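Local coordinates for protein ATP-dependent helicase FUN30 (PDB 5GN1) that couples ATP hydrolysis to nucleosome remodelling, supporting heterochromatin organisation and the resection of DNA ends at double-strand breaks, at residues D240-L243 with L244-F248; R231-G234 with S235-V238; D280-N284 with P285-R289. All blocks are in the same frame, centred on the assembly; numbering follows the deposited sequence.

Contact 1: residues D240-L243 with L244-F248; sequences DRQL and LIDKF
The amide nitrogens of I245, D246 and K247 donate to the carbonyl oxygens of R241, Q242 and L243, four residues back in each case, so residues 241 to 248 run as one continuous alpha-helix; D246 N lies 2.8 Å from Q242 O. On the outer surface the chain of Q242 bends at chi2 (58°) and passes across the carboxylate of D246, with Q242 CG 3.6 Å from D246 OD2 and the amide and carboxylate planes 33° apart. L244 and I245 reach back over the preceding turn. In L244, CG stands beside its own backbone N (chi1 -65°) and comes to 3.7 Å from D240 O, while CG1 of I245 lies 3.3 Å from R241 O. K247 rests its CB against L243 O at 3.3 Å and continues as an extended chain. Helix 241-250 is the crossover of a beta-alpha-beta unit between the strands 229-232 and 256-260. Its R241 lies on L232 and forms a cation-pi contact with F266, L244 meets T236, I245 meets I268, and F248 touches L230 and sets its ring edge-to-face with F257 of strand 256-260.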
ATOM      1  N   ASP A 240       5.584  18.417 -14.521  1.00 34.45           N
ATOM      2  CA  ASP A 240       6.473  17.265 -14.692  1.00 34.77           C
ATOM      3  C   ASP A 240       5.760  16.003 -15.175  1.00 32.36           C
ATOM      4  O   ASP A 240       6.439  15.020 -15.498  1.00 29.75           O
ATOM      5  CB  ASP A 240       7.192  16.924 -13.383  1.00 34.49           C
ATOM      6  CG  ASP A 240       8.119  18.019 -12.919  1.00 45.06           C
ATOM      7  OD1 ASP A 240       8.310  19.002 -13.671  1.00 46.01           O
ATOM      8  OD2 ASP A 240       8.656  17.892 -11.796  1.00 42.45           O
ATOM      9  N   ARG A 241       4.429  15.987 -15.205  1.00 26.65           N
ATOM     10  CA  ARG A 241       3.720  14.788 -15.632  1.00 28.46           C
ATOM     11  C   ARG A 241       4.059  14.414 -17.071  1.00 36.49           C
ATOM     12  O   ARG A 241       4.203  13.227 -17.389  1.00 29.46           O
ATOM     13  CB  ARG A 241       2.219  14.986 -15.477  1.00 26.74           C
ATOM     14  CG  ARG A 241       1.804  15.109 -14.028  1.00 28.56           C
ATOM     15  CD  ARG A 241       0.356  15.414 -13.934  1.00 31.63           C
ATOM     16  NE  ARG A 241      -0.077  15.541 -12.553  1.00 31.05           N
ATOM     17  CZ  ARG A 241      -1.274  15.995 -12.206  1.00 31.77           C
ATOM     18  NH1 ARG A 241      -2.132  16.365 -13.150  1.00 34.79           N
ATOM     19  NH2 ARG A 241      -1.602  16.099 -10.924  1.00 33.49           N
ATOM     20  N   GLN A 242       4.212  15.414 -17.946  1.00 31.20           N
ATOM     21  CA  GLN A 242       4.340  15.144 -19.371  1.00 31.17           C
ATOM     22  C   GLN A 242       5.625  14.391 -19.688  1.00 27.07           C
ATOM     23  O   GLN A 242       5.615  13.444 -20.476  1.00 33.86           O
ATOM     24  CB  GLN A 242       4.273  16.450 -20.159  1.00 35.73           C
ATOM     25  CG  GLN A 242       4.249  16.215 -21.656  1.00 41.18           C
ATOM     26  CD  GLN A 242       3.067  15.353 -22.057  1.00 43.68           C
ATOM     27  OE1 GLN A 242       3.235  14.210 -22.491  1.00 41.38           O
ATOM     28  NE2 GLN A 242       1.862  15.892 -21.903  1.00 38.64           N
ATOM     29  N   LEU A 243       6.750  14.806 -19.104  1.00 28.50           N
ATOM     30  CA  LEU A 243       8.005  14.108 -19.377  1.00 32.34           C
ATOM     31  C   LEU A 243       7.900  12.626 -19.036  1.00 30.30           C
ATOM     32  O   LEU A 243       8.422  11.774 -19.767  1.00 23.93           O
ATOM     33  CB  LEU A 243       9.161  14.741 -18.596  1.00 34.03           C
ATOM     34  CG  LEU A 243      10.564  14.148 -18.829  1.00 43.36           C
ATOM     35  CD1 LEU A 243      11.288  14.821 -20.007  1.00 46.59           C
ATOM     36  CD2 LEU A 243      11.415  14.224 -17.561  1.00 48.93           C
ATOM     37  N   LEU A 244       7.228  12.311 -17.934  1.00 26.45           N
ATOM     38  CA  LEU A 244       7.064  10.922 -17.519  1.00 25.70           C
ATOM     39  C   LEU A 244       6.210  10.155 -18.524  1.00 19.24           C
ATOM     40  O   LEU A 244       6.570   9.058 -18.954  1.00 23.39           O
ATOM     41  CB  LEU A 244       6.433  10.850 -16.127  1.00 22.91           C
ATOM     42  CG  LEU A 244       7.261  11.425 -14.976  1.00 28.23           C
ATOM     43  CD1 LEU A 244       6.406  11.591 -13.729  1.00 25.26           C
ATOM     44  CD2 LEU A 244       8.468  10.544 -14.690  1.00 22.39           C
ATOM     45  N   ILE A 245       5.077  10.743 -18.892  1.00 22.63           N
ATOM     46  CA  ILE A 245       4.164  10.127 -19.845  1.00 22.57           C
ATOM     47  C   ILE A 245       4.846   9.902 -21.183  1.00 26.42           C
ATOM     48  O   ILE A 245       4.805   8.801 -21.733  1.00 20.48           O
ATOM     49  CB  ILE A 245       2.899  10.979 -20.045  1.00 26.21           C
ATOM     50  CG1 ILE A 245       2.137  11.058 -18.721  1.00 26.62           C
ATOM     51  CG2 ILE A 245       2.022  10.384 -21.136  1.00 21.61           C
ATOM     52  CD1 ILE A 245       0.930  11.968 -18.765  1.00 32.38           C
ATOM     53  N   ASP A 246       5.475  10.947 -21.708  1.00 20.46           N
ATOM     54  CA  ASP A 246       6.160  10.827 -22.982  1.00 22.86           C
ATOM     55  C   ASP A 246       7.186   9.731 -22.890  1.00 26.29           C
ATOM     56  O   ASP A 246       7.311   8.921 -23.809  1.00 26.25           O
ATOM     57  CB  ASP A 246       6.866  12.115 -23.359  1.00 27.62           C
ATOM     58  CG  ASP A 246       5.931  13.155 -23.822  1.00 29.57           C
ATOM     59  OD1 ASP A 246       4.776  12.823 -24.164  1.00 28.91           O
ATOM     60  OD2 ASP A 246       6.332  14.336 -23.856  1.00 32.74           O
ATOM     61  N   LYS A 247       7.938   9.689 -21.794  1.00 23.07           N
ATOM     62  CA  LYS A 247       8.914   8.620 -21.734  1.00 25.80           C
ATOM     63  C   LYS A 247       8.268   7.242 -21.853  1.00 26.02           C
ATOM     64  O   LYS A 247       8.822   6.333 -22.471  1.00 23.51           O
ATOM     65  CB  LYS A 247       9.662   8.741 -20.440  1.00 32.61           C
ATOM     66  CG  LYS A 247      11.139   8.504 -20.473  1.00 35.22           C
ATOM     67  CD  LYS A 247      11.719   9.148 -19.234  1.00 41.25           C
ATOM     68  CE  LYS A 247      13.139   8.702 -18.930  1.00 47.09           C
ATOM     69  NZ  LYS A 247      13.574   9.282 -17.628  1.00 55.23           N
ATOM     70  N   PHE A 248       7.091   7.097 -21.258  1.00 23.66           N
ATOM     71  CA  PHE A 248       6.370   5.830 -21.274  1.00 23.74           C
ATOM     72  C   PHE A 248       5.991   5.443 -22.698  1.00 21.26           C
ATOM     73  O   PHE A 248       6.089   4.277 -23.082  1.00 22.53           O
ATOM     74  CB  PHE A 248       5.118   5.914 -20.399  1.00 20.05           C
ATOM     75  CG  PHE A 248       4.538   4.576 -20.040  1.00 18.99           C
ATOM     76  CD1 PHE A 248       5.341   3.574 -19.522  1.00 19.24           C
ATOM     77  CD2 PHE A 248       3.189   4.321 -20.222  1.00 16.84           C
ATOM     78  CE1 PHE A 248       4.810   2.342 -19.191  1.00 19.61           C
ATOM     79  CE2 PHE A 248       2.652   3.090 -19.893  1.00 18.57           C
ATOM     80  CZ  PHE A 248       3.464   2.099 -19.377  1.00 15.75           C
TER

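Contact 2: residues R231-G234 with S235-V238; sequences RLDG and STQV
D233 and S235 meet through a single carboxylate oxygen: D233 OD1 accepts from S235 OG at 2.8 Å, on its syn side, and from S235 N at 2.9 Å, on its anti side and 30° out of the carboxylate plane. The second of these, a side-chain bond, adds an Asx turn over D233 to S235. With CG lodged between the backbone N and the carbonyl carbon (chi1 56°), the carboxylate of D233 curls over the chain that follows; T236 N adds a weak bond to the same oxygen. The other oxygen belongs to the salt bridge. R231 approaches side-on, its NE 2.8 Å and its NH2 3.0 Å from D233 OD2, which lies close to the guanidinium plane. NH1 of R231 forms salt bridges with D216 and E219 of helix 212-224. With an alanine at position D233, NE and NH2 of R231 would probably lose the oxygen they share, and the hydroxyl and amide of S235 the other one, leaving the turn to its backbone bond and the threonine hydroxyl.

Among the backbone bonds, T236 N donates to D233 O at 3.2 Å, from above the carbonyl plane, and closes a type I turn from D233 to T236. This run, RLDGST, is a familiar signature of the C-terminal RecA-like lobe of SNF2 ATPases, and it leads strand 229-232 out of the sheet. T236 returns a side-chain bond: its OG1, beside its own backbone N, accepts from D233 N at 3.0 Å in a nearly straight arrangement (162°).

L232 crosses T236 at about a right angle, its CG 4.1 Å from T236 OG1; its apolar neighbours are A263 and F266. One water donates to both D233 O and T236 O, bridging the mouth of the turn.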
ATOM      1  N   ARG A 231       6.919   6.457 -12.448  1.00 17.29           N
ATOM      2  CA  ARG A 231       5.978   6.684 -11.361  1.00 21.43           C
ATOM      3  C   ARG A 231       5.368   8.073 -11.453  1.00 18.86           C
ATOM      4  O   ARG A 231       6.057   9.040 -11.779  1.00 22.26           O
ATOM      5  CB  ARG A 231       6.670   6.505 -10.003  1.00 21.47           C
ATOM      6  CG  ARG A 231       5.900   7.082  -8.820  1.00 21.84           C
ATOM      7  CD  ARG A 231       6.536   6.646  -7.516  1.00 24.96           C
ATOM      8  NE  ARG A 231       5.798   7.122  -6.349  1.00 24.06           N
ATOM      9  CZ  ARG A 231       6.063   6.732  -5.105  1.00 22.59           C
ATOM     10  NH1 ARG A 231       7.041   5.863  -4.890  1.00 20.20           N
ATOM     11  NH2 ARG A 231       5.368   7.216  -4.084  1.00 23.48           N
ATOM     12  N   LEU A 232       4.070   8.162 -11.157  1.00 16.49           N
ATOM     13  CA  LEU A 232       3.335   9.421 -11.166  1.00 22.26           C
ATOM     14  C   LEU A 232       2.264   9.334 -10.094  1.00 24.17           C
ATOM     15  O   LEU A 232       1.386   8.466 -10.168  1.00 24.70           O
ATOM     16  CB  LEU A 232       2.701   9.705 -12.546  1.00 21.82           C
ATOM     17  CG  LEU A 232       2.042  11.070 -12.838  1.00 23.87           C
ATOM     18  CD1 LEU A 232       1.827  11.214 -14.330  1.00 28.11           C
ATOM     19  CD2 LEU A 232       0.705  11.284 -12.113  1.00 23.52           C
ATOM     20  N   ASP A 233       2.315  10.233  -9.113  1.00 19.98           N
ATOM     21  CA  ASP A 233       1.336  10.217  -8.033  1.00 22.26           C
ATOM     22  C   ASP A 233       0.885  11.650  -7.764  1.00 27.47           C
ATOM     23  O   ASP A 233       1.180  12.573  -8.529  1.00 24.18           O
ATOM     24  CB  ASP A 233       1.914   9.507  -6.794  1.00 22.35           C
ATOM     25  CG  ASP A 233       3.231  10.110  -6.300  1.00 26.10           C
ATOM     26  OD1 ASP A 233       3.404  11.338  -6.357  1.00 28.93           O
ATOM     27  OD2 ASP A 233       4.111   9.346  -5.851  1.00 27.99           O
ATOM     28  N   GLY A 234       0.152  11.844  -6.668  1.00 23.84           N
ATOM     29  CA  GLY A 234      -0.344  13.175  -6.362  1.00 27.80           C
ATOM     30  C   GLY A 234       0.725  14.171  -5.968  1.00 26.65           C
ATOM     31  O   GLY A 234       0.448  15.376  -5.942  1.00 33.29           O
ATOM     32  N   SER A 235       1.932  13.705  -5.639  1.00 24.20           N
ATOM     33  CA  SER A 235       3.023  14.624  -5.341  1.00 28.22           C
ATOM     34  C   SER A 235       3.776  15.080  -6.589  1.00 29.42           C
ATOM     35  O   SER A 235       4.480  16.089  -6.530  1.00 27.97           O
ATOM     36  CB  SER A 235       4.005  13.985  -4.355  1.00 29.46           C
ATOM     37  OG  SER A 235       4.970  13.200  -5.023  1.00 37.42           O
ATOM     38  N   THR A 236       3.647  14.361  -7.707  1.00 24.16           N
ATOM     39  CA  THR A 236       4.269  14.782  -8.960  1.00 24.20           C
ATOM     40  C   THR A 236       3.806  16.183  -9.339  1.00 22.33           C
ATOM     41  O   THR A 236       2.601  16.445  -9.431  1.00 26.76           O
ATOM     42  CB  THR A 236       3.901  13.797 -10.078  1.00 23.76           C
ATOM     43  OG1 THR A 236       4.282  12.476  -9.696  1.00 21.50           O
ATOM     44  CG2 THR A 236       4.618  14.149 -11.373  1.00 24.75           C
ATOM     45  N   GLN A 237       4.768  17.082  -9.558  1.00 26.91           N
ATOM     46  CA  GLN A 237       4.467  18.410 -10.087  1.00 30.29           C
ATOM     47  C   GLN A 237       3.677  18.292 -11.382  1.00 29.36           C
ATOM     48  O   GLN A 237       4.022  17.489 -12.254  1.00 30.93           O
ATOM     49  CB  GLN A 237       5.765  19.186 -10.333  1.00 26.32           C
ATOM     50  CG  GLN A 237       6.590  19.438  -9.088  1.00 30.24           C
ATOM     51  CD  GLN A 237       5.797  20.164  -8.021  1.00 32.44           C
ATOM     52  OE1 GLN A 237       5.558  19.629  -6.939  1.00 36.72           O
ATOM     53  NE2 GLN A 237       5.356  21.372  -8.333  1.00 28.84           N
ATOM     54  N   VAL A 238       2.604  19.088 -11.492  1.00 28.85           N
ATOM     55  CA  VAL A 238       1.695  18.991 -12.635  1.00 31.02           C
ATOM     56  C   VAL A 238       2.453  19.125 -13.947  1.00 38.11           C
ATOM     57  O   VAL A 238       2.209  18.370 -14.896  1.00 32.47           O
ATOM     58  CB  VAL A 238       0.572  20.043 -12.537  1.00 27.56           C
ATOM     59  CG1 VAL A 238      -0.240  20.078 -13.830  1.00 30.03           C
ATOM     60  CG2 VAL A 238      -0.342  19.738 -11.367  1.00 29.14           C
TER
HETATM   61  O   HOH W   1       0.540  14.985  -9.775  1.00 26.47           O

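Contact 3: residues D280-N284 with P285-R289; sequences DQSFN and PHDDR
N284 holds its CG anti to the backbone N (chi1 -177°), which brings OD1 over the first turn of the helix to accept from H286 N at 3.1 Å, whereas D287 and D288 set their carboxylates beside their own backbone nitrogens, which leaves them facing S282. N284 is thus the N-cap of helix 285-292. The capping N-H comes from above the plane of the N284 amide rather than onto a lone pair. Just beyond the cap, P285 has no N-H to offer, and the amide of D287 is taken by N284 O. The N284 amide lies alongside the ring of H286, pointing the same way, and its ND2 is engaged by K326 O.

S282 is gripped from two directions. Its backbone N donates to D288 OD2 at 3.0 Å in an almost straight bond (170°), reaching that oxygen on the syn side. Its hydroxyl, 3.1 Å from D287 OD2, donates there and accepts from N284 N at 3.1 Å, the bond of an ST turn. The hydroxyl therefore links the amide of N284 to the carboxylate of D287. Two waters complete the hold on D288: one bridges D280 O and D288 OD1, the other S282 O and D288 OD2. The helix N-terminus probably favours the negative charge of D287.

The contact joins the loop that leaves strand 275-278 to the start of helix 285-292. D280 bonds to S209, the last residue of the adjacent strand 205-209, and to L210 just after it, Q281 lies against T308 and I310 of strand 304-311 on the other side, and D288 touches T261, just beyond strand 256-260.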
ATOM      1  N   ASP A 280      -4.635  -2.577  -4.810  1.00 23.17           N
ATOM      2  CA  ASP A 280      -5.528  -2.579  -3.660  1.00 24.62           C
ATOM      3  C   ASP A 280      -6.754  -1.776  -4.053  1.00 25.34           C
ATOM      4  O   ASP A 280      -6.628  -0.691  -4.631  1.00 26.24           O
ATOM      5  CB  ASP A 280      -4.840  -1.991  -2.414  1.00 26.45           C
ATOM      6  CG  ASP A 280      -4.134  -0.664  -2.703  1.00 28.77           C
ATOM      7  OD1 ASP A 280      -4.814   0.387  -2.664  1.00 26.36           O
ATOM      8  OD2 ASP A 280      -2.905  -0.683  -2.990  1.00 26.52           O
ATOM      9  N   GLN A 281      -7.930  -2.324  -3.792  1.00 29.04           N
ATOM     10  CA  GLN A 281      -9.096  -1.691  -4.373  1.00 30.54           C
ATOM     11  C   GLN A 281      -9.559  -0.514  -3.523  1.00 32.27           C
ATOM     12  O   GLN A 281      -9.221  -0.384  -2.347  1.00 31.61           O
ATOM     13  CB  GLN A 281     -10.224  -2.704  -4.551  1.00 36.71           C
ATOM     14  CG  GLN A 281     -10.791  -3.219  -3.255  1.00 36.91           C
ATOM     15  CD  GLN A 281     -11.640  -4.462  -3.454  1.00 44.52           C
ATOM     16  OE1 GLN A 281     -11.517  -5.434  -2.696  1.00 49.14           O
ATOM     17  NE2 GLN A 281     -12.495  -4.445  -4.479  1.00 40.46           N
ATOM     18  N   SER A 282     -10.318   0.365  -4.156  1.00 25.58           N
ATOM     19  CA  SER A 282     -10.978   1.461  -3.480  1.00 29.48           C
ATOM     20  C   SER A 282     -12.365   1.031  -3.015  1.00 32.68           C
ATOM     21  O   SER A 282     -13.009   0.171  -3.627  1.00 30.53           O
ATOM     22  CB  SER A 282     -11.092   2.668  -4.414  1.00 34.40           C
ATOM     23  OG  SER A 282     -11.858   3.699  -3.820  1.00 36.84           O
ATOM     24  N   PHE A 283     -12.823   1.636  -1.913  1.00 37.24           N
ATOM     25  CA  PHE A 283     -14.191   1.389  -1.469  1.00 35.38           C
ATOM     26  C   PHE A 283     -15.212   2.037  -2.392  1.00 31.81           C
ATOM     27  O   PHE A 283     -16.382   1.650  -2.358  1.00 35.29           O
ATOM     28  CB  PHE A 283     -14.398   1.883  -0.034  1.00 34.47           C
ATOM     29  CG  PHE A 283     -15.722   1.463   0.573  1.00 29.53           C
ATOM     30  CD1 PHE A 283     -15.893   0.180   1.079  1.00 39.42           C
ATOM     31  CD2 PHE A 283     -16.787   2.355   0.650  1.00 42.22           C
ATOM     32  CE1 PHE A 283     -17.110  -0.214   1.642  1.00 38.13           C
ATOM     33  CE2 PHE A 283     -18.000   1.972   1.212  1.00 33.73           C
ATOM     34  CZ  PHE A 283     -18.159   0.685   1.708  1.00 34.56           C
ATOM     35  N   ASN A 284     -14.797   3.002  -3.217  1.00 34.12           N
ATOM     36  CA  ASN A 284     -15.652   3.558  -4.257  1.00 30.68           C
ATOM     37  C   ASN A 284     -15.218   3.001  -5.611  1.00 31.26           C
ATOM     38  O   ASN A 284     -14.147   3.374  -6.109  1.00 27.43           O
ATOM     39  CB  ASN A 284     -15.589   5.084  -4.263  1.00 32.03           C
ATOM     40  CG  ASN A 284     -16.537   5.714  -5.286  1.00 36.19           C
ATOM     41  OD1 ASN A 284     -17.283   5.011  -5.977  1.00 38.48           O
ATOM     42  ND2 ASN A 284     -16.512   7.044  -5.382  1.00 37.44           N
ATOM     43  N   PRO A 285     -15.995   2.111  -6.227  1.00 33.02           N
ATOM     44  CA  PRO A 285     -15.582   1.535  -7.519  1.00 35.02           C
ATOM     45  C   PRO A 285     -15.354   2.557  -8.617  1.00 32.20           C
ATOM     46  O   PRO A 285     -14.637   2.250  -9.575  1.00 30.00           O
ATOM     47  CB  PRO A 285     -16.747   0.595  -7.868  1.00 38.09           C
ATOM     48  CG  PRO A 285     -17.299   0.186  -6.520  1.00 39.81           C
ATOM     49  CD  PRO A 285     -17.132   1.388  -5.625  1.00 36.96           C
ATOM     50  N   HIS A 286     -15.947   3.747  -8.524  1.00 31.89           N
ATOM     51  CA  HIS A 286     -15.731   4.769  -9.545  1.00 35.80           C
ATOM     52  C   HIS A 286     -14.257   5.140  -9.661  1.00 33.18           C
ATOM     53  O   HIS A 286     -13.772   5.447 -10.759  1.00 28.34           O
ATOM     54  CB  HIS A 286     -16.577   5.998  -9.212  1.00 32.87           C
ATOM     55  CG  HIS A 286     -16.325   7.172 -10.101  1.00 36.70           C
ATOM     56  ND1 HIS A 286     -16.840   7.265 -11.378  1.00 46.11           N
ATOM     57  CD2 HIS A 286     -15.620   8.310  -9.896  1.00 36.73           C
ATOM     58  CE1 HIS A 286     -16.458   8.408 -11.920  1.00 40.54           C
ATOM     59  NE2 HIS A 286     -15.717   9.061 -11.043  1.00 43.48           N
ATOM     60  N   ASP A 287     -13.533   5.115  -8.539  1.00 33.34           N
ATOM     61  CA  ASP A 287     -12.109   5.440  -8.552  1.00 28.32           C
ATOM     62  C   ASP A 287     -11.305   4.415  -9.342  1.00 24.29           C
ATOM     63  O   ASP A 287     -10.419   4.784 -10.116  1.00 26.42           O
ATOM     64  CB  ASP A 287     -11.575   5.523  -7.124  1.00 29.80           C
ATOM     65  CG  ASP A 287     -12.213   6.641  -6.328  1.00 36.26           C
ATOM     66  OD1 ASP A 287     -12.734   7.592  -6.949  1.00 39.27           O
ATOM     67  OD2 ASP A 287     -12.179   6.564  -5.082  1.00 38.13           O
ATOM     68  N   ASP A 288     -11.597   3.127  -9.160  1.00 26.14           N
ATOM     69  CA  ASP A 288     -10.849   2.097  -9.873  1.00 24.95           C
ATOM     70  C   ASP A 288     -11.254   2.008 -11.338  1.00 29.02           C
ATOM     71  O   ASP A 288     -10.451   1.564 -12.170  1.00 27.11           O
ATOM     72  CB  ASP A 288     -11.030   0.736  -9.205  1.00 23.92           C
ATOM     73  CG  ASP A 288     -10.372   0.662  -7.836  1.00 32.42           C
ATOM     74  OD1 ASP A 288      -9.510   1.519  -7.545  1.00 30.48           O
ATOM     75  OD2 ASP A 288     -10.729  -0.251  -7.049  1.00 32.59           O
ATOM     76  N   ARG A 289     -12.450   2.478 -11.659  1.00 28.66           N
ATOM     77  CA  ARG A 289     -12.895   2.530 -13.034  1.00 29.61           C
ATOM     78  C   ARG A 289     -12.166   3.702 -13.697  1.00 23.50           C
ATOM     79  O   ARG A 289     -11.677   3.573 -14.774  1.00 26.35           O
ATOM     80  CB  ARG A 289     -14.410   2.641 -13.148  1.00 33.62           C
ATOM     81  CG  ARG A 289     -15.135   1.331 -12.887  1.00 42.62           C
ATOM     82  CD  ARG A 289     -16.658   1.423 -12.777  1.00 45.82           C
ATOM     83  NE  ARG A 289     -17.174   0.313 -11.975  1.00 49.08           N
ATOM     84  CZ  ARG A 289     -18.451   0.089 -11.693  1.00 51.07           C
ATOM     85  NH1 ARG A 289     -19.392   0.882 -12.148  1.00 47.85           N
ATOM     86  NH2 ARG A 289     -18.777  -0.932 -10.934  1.00 46.15           N
TER
HETATM   87  O   HOH W   2      -7.333   1.452  -5.975  1.00 27.17           O
HETATM   88  O   HOH W   3     -13.561  -0.854  -6.691  1.00 39.99           O

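Overall arrangement
Contacts 2 and 1 follow one another along the chain and touch: strand 229-232 ends in the turn of contact 2, and helix 241-250 of contact 1 folds back against it, with L244 CD1 3.2 Å from R231 O. Strand 229-232 is the outermost strand at that side of the parallel sheet, and helix 241-250 packs beside it. Contact 3 stands apart, at the end of the more central strand 275-278, its centre about 19 Å from that of contact 2 and about 24 Å from that of contact 1. All three lie in the C-terminal RecA-like lobe of the ATPase. Helix 285-292, begun in contact 3, leads into the QxxDRxHR sequence, helicase motif VI of this family.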